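Local coordinates for GTP cyclohydrolase 1 type 2 homolog (Staphylococcus aureus subsp. aureus, PDB 3LNL), which is of unknown function but belongs to the NIF3 family, carries a dinuclear metal centre and forms a toroid-shaped hexamer capped by PII-like domains, at residues Q131-Y136 with Q236-G241. The protein carries 2 engineered substitutions. Sequence-based numbering, arbitrary orientation.
Sequences QQDVYY and QTSLYG
D133 and Q236 form a hydrogen-bonded pair of an antiparallel beta ladder where the two chain crossings between the NIF3 core and the inserted PII-like domain run side by side. Two nearly straight bonds define the pair: D133 N donates to Q236 O at 2.9 Å, and Q236 N returns to D133 O at 3.0 Å. Q132 and T237 make the adjoining non-hydrogen-bonded pair. Next, S238 N reaches Q131 O at 2.8 Å from well above the carbonyl plane (40° out of it), consistent with the ladder twisting as it approaches the corner at L239. Beyond that corner, Y240 O accepts from Q131 N at 2.7 Å, so Q131 bonds to the chain before and after the bend.

On the face carrying D133 and Q236, the extended Q236 side chain lies over one face of the Y135 ring. Q236 CD sits 3.5 Å above the Y135 ring plane, offset toward the rim, with amide and ring planes 36° apart. M205 and D207 of strand 197-207 also touch Y135.

At the corner, S238 OG stands anti to its own backbone nitrogen (chi1 -179°) and accepts from Y240 N at 2.9 Å, an ST turn. A water joins that hydroxyl to the carboxylate across the ladder, donating to D133 OD2 at 2.7 Å. Further out, Q131 NE2 is held by T22 O, while the junction is tied into the hexamer by a hydrogen bond between T237 OG1 and E215 OE1 of a second subunit.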
ATOM      1  N   GLN B 131      -1.089  12.946  23.279  1.00 22.66           N
ATOM      2  CA  GLN B 131      -1.743  11.721  22.843  1.00 23.20           C
ATOM      3  C   GLN B 131      -3.254  11.809  23.229  1.00 23.73           C
ATOM      4  O   GLN B 131      -3.661  12.736  23.961  1.00 23.78           O
ATOM      5  CB  GLN B 131      -1.044  10.487  23.465  1.00 23.29           C
ATOM      6  CG  GLN B 131       0.442  10.445  23.184  1.00 24.44           C
ATOM      7  CD  GLN B 131       1.148   9.188  23.704  1.00 26.96           C
ATOM      8  OE1 GLN B 131       0.591   8.428  24.512  1.00 22.78           O
ATOM      9  NE2 GLN B 131       2.382   8.954  23.208  1.00 21.13           N
ATOM     10  N   GLN B 132      -4.066  10.915  22.669  1.00 23.92           N
ATOM     11  CA  GLN B 132      -5.480  10.767  23.058  1.00 25.37           C
ATOM     12  C   GLN B 132      -5.633   9.365  23.606  1.00 25.38           C
ATOM     13  O   GLN B 132      -5.191   8.404  22.996  1.00 25.19           O
ATOM     14  CB  GLN B 132      -6.455  10.987  21.890  1.00 25.35           C
ATOM     15  CG  GLN B 132      -6.517  12.432  21.376  1.00 27.30           C
ATOM     16  CD  GLN B 132      -7.316  13.377  22.282  1.00 30.56           C
ATOM     17  OE1 GLN B 132      -8.362  13.013  22.831  1.00 35.24           O
ATOM     18  NE2 GLN B 132      -6.818  14.598  22.439  1.00 30.10           N
ATOM     19  N   ASP B 133      -6.220   9.263  24.780  1.00 26.11           N
ATOM     20  CA  ASP B 133      -6.459   7.974  25.393  1.00 26.89           C
ATOM     21  C   ASP B 133      -7.933   7.645  25.299  1.00 26.83           C
ATOM     22  O   ASP B 133      -8.775   8.508  25.487  1.00 26.41           O
ATOM     23  CB  ASP B 133      -5.984   7.995  26.846  1.00 27.22           C
ATOM     24  CG  ASP B 133      -4.501   8.387  26.969  1.00 28.02           C
ATOM     25  OD1 ASP B 133      -3.657   7.864  26.199  1.00 26.94           O
ATOM     26  OD2 ASP B 133      -4.192   9.229  27.835  1.00 28.87           O
ATOM     27  N   VAL B 134      -8.218   6.391  24.982  1.00 27.70           N
ATOM     28  CA  VAL B 134      -9.573   5.913  24.835  1.00 28.35           C
ATOM     29  C   VAL B 134     -10.065   5.344  26.153  1.00 28.67           C
ATOM     30  O   VAL B 134      -9.387   4.529  26.777  1.00 28.46           O
ATOM     31  CB  VAL B 134      -9.661   4.839  23.752  1.00 28.80           C
ATOM     32  CG1 VAL B 134     -11.100   4.352  23.608  1.00 27.99           C
ATOM     33  CG2 VAL B 134      -9.116   5.384  22.435  1.00 28.79           C
ATOM     34  N   TYR B 135     -11.218   5.836  26.591  1.00 29.15           N
ATOM     35  CA  TYR B 135     -11.926   5.333  27.770  1.00 30.03           C
ATOM     36  C   TYR B 135     -13.340   4.947  27.336  1.00 30.04           C
ATOM     37  O   TYR B 135     -13.737   5.205  26.199  1.00 29.95           O
ATOM     38  CB  TYR B 135     -12.047   6.424  28.835  1.00 30.29           C
ATOM     39  CG  TYR B 135     -10.736   6.946  29.339  1.00 33.72           C
ATOM     40  CD1 TYR B 135     -10.207   6.525  30.559  1.00 35.38           C
ATOM     41  CD2 TYR B 135     -10.022   7.876  28.598  1.00 36.38           C
ATOM     42  CE1 TYR B 135      -8.977   7.016  31.023  1.00 36.86           C
ATOM     43  CE2 TYR B 135      -8.808   8.377  29.051  1.00 37.43           C
ATOM     44  CZ  TYR B 135      -8.281   7.943  30.252  1.00 37.73           C
ATOM     45  OH  TYR B 135      -7.060   8.467  30.655  1.00 38.70           O
ATOM     46  N   TYR B 136     -14.114   4.359  28.248  1.00 30.34           N
ATOM     47  CA  TYR B 136     -15.544   4.143  28.018  1.00 30.67           C
ATOM     48  C   TYR B 136     -16.363   4.649  29.175  1.00 30.72           C
ATOM     49  O   TYR B 136     -16.012   4.435  30.345  1.00 29.90           O
ATOM     50  CB  TYR B 136     -15.869   2.669  27.821  1.00 31.01           C
ATOM     51  CG  TYR B 136     -15.330   2.113  26.550  1.00 32.36           C
ATOM     52  CD1 TYR B 136     -14.155   1.389  26.535  1.00 32.64           C
ATOM     53  CD2 TYR B 136     -15.997   2.319  25.348  1.00 33.98           C
ATOM     54  CE1 TYR B 136     -13.650   0.881  25.355  1.00 34.33           C
ATOM     55  CE2 TYR B 136     -15.498   1.820  24.161  1.00 35.61           C
ATOM     56  CZ  TYR B 136     -14.328   1.098  24.172  1.00 35.83           C
ATOM     57  OH  TYR B 136     -13.826   0.589  22.992  1.00 38.62           O
ATOM     58  N   GLN B 236      -9.991  11.231  25.772  1.00 25.13           N
ATOM     59  CA  GLN B 236      -9.463  12.271  26.645  1.00 24.48           C
ATOM     60  C   GLN B 236      -8.063  12.619  26.216  1.00 21.96           C
ATOM     61  O   GLN B 236      -7.314  11.750  25.799  1.00 22.17           O
ATOM     62  CB  GLN B 236      -9.366  11.768  28.083  1.00 24.98           C
ATOM     63  CG  GLN B 236     -10.673  11.349  28.706  1.00 29.11           C
ATOM     64  CD  GLN B 236     -10.540  11.181  30.210  1.00 31.28           C
ATOM     65  OE1 GLN B 236      -9.437  11.176  30.747  1.00 35.60           O
ATOM     66  NE2 GLN B 236     -11.663  11.061  30.889  1.00 35.56           N
ATOM     67  N   THR B 237      -7.705  13.885  26.376  1.00 20.06           N
ATOM     68  CA  THR B 237      -6.380  14.351  26.099  1.00 17.97           C
ATOM     69  C   THR B 237      -5.430  13.795  27.127  1.00 17.78           C
ATOM     70  O   THR B 237      -5.660  13.901  28.314  1.00 16.79           O
ATOM     71  CB  THR B 237      -6.323  15.878  26.091  1.00 18.41           C
ATOM     72  OG1 THR B 237      -7.305  16.345  25.162  1.00 16.64           O
ATOM     73  CG2 THR B 237      -4.938  16.356  25.673  1.00 13.32           C
ATOM     74  N   SER B 238      -4.360  13.178  26.646  1.00 18.11           N
ATOM     75  CA  SER B 238      -3.419  12.506  27.502  1.00 18.16           C
ATOM     76  C   SER B 238      -2.516  13.546  28.157  1.00 17.83           C
ATOM     77  O   SER B 238      -2.353  14.643  27.647  1.00 17.27           O
ATOM     78  CB  SER B 238      -2.502  11.613  26.637  1.00 19.99           C
ATOM     79  OG  SER B 238      -1.602  10.941  27.466  1.00 21.32           O
ATOM     80  N   LEU B 239      -1.845  13.128  29.213  1.00 17.67           N
ATOM     81  CA  LEU B 239      -0.763  13.893  29.787  1.00 18.17           C
ATOM     82  C   LEU B 239       0.555  13.724  29.016  1.00 17.50           C
ATOM     83  O   LEU B 239       1.484  14.485  29.250  1.00 16.23           O
ATOM     84  CB  LEU B 239      -0.588  13.529  31.275  1.00 18.20           C
ATOM     85  CG  LEU B 239      -1.792  13.912  32.157  1.00 19.71           C
ATOM     86  CD1 LEU B 239      -1.511  13.511  33.577  1.00 23.66           C
ATOM     87  CD2 LEU B 239      -2.147  15.393  32.098  1.00 23.12           C
ATOM     88  N   TYR B 240       0.608  12.708  28.149  1.00 16.67           N
ATOM     89  CA  TYR B 240       1.774  12.361  27.349  1.00 16.05           C
ATOM     90  C   TYR B 240       1.698  13.055  25.991  1.00 14.98           C
ATOM     91  O   TYR B 240       0.643  13.159  25.384  1.00 14.77           O
ATOM     92  CB  TYR B 240       1.918  10.809  27.208  1.00 15.44           C
ATOM     93  CG  TYR B 240       1.921  10.111  28.575  1.00 17.48           C
ATOM     94  CD1 TYR B 240       0.730   9.614  29.157  1.00 19.49           C
ATOM     95  CD2 TYR B 240       3.092  10.003  29.307  1.00 17.57           C
ATOM     96  CE1 TYR B 240       0.736   9.023  30.436  1.00 17.91           C
ATOM     97  CE2 TYR B 240       3.100   9.458  30.558  1.00 18.53           C
ATOM     98  CZ  TYR B 240       1.919   8.970  31.126  1.00 20.02           C
ATOM     99  OH  TYR B 240       2.007   8.420  32.378  1.00 20.73           O
ATOM    100  N   GLY B 241       2.842  13.539  25.512  1.00 13.81           N
ATOM    101  CA  GLY B 241       2.915  14.139  24.191  1.00 12.61           C
ATOM    102  C   GLY B 241       4.344  14.448  23.829  1.00 11.77           C
ATOM    103  O   GLY B 241       5.180  14.667  24.715  1.00 12.01           O
TER
HETATM  104  O   HOH W   1      -2.819   9.995  30.023  1.00 25.78           O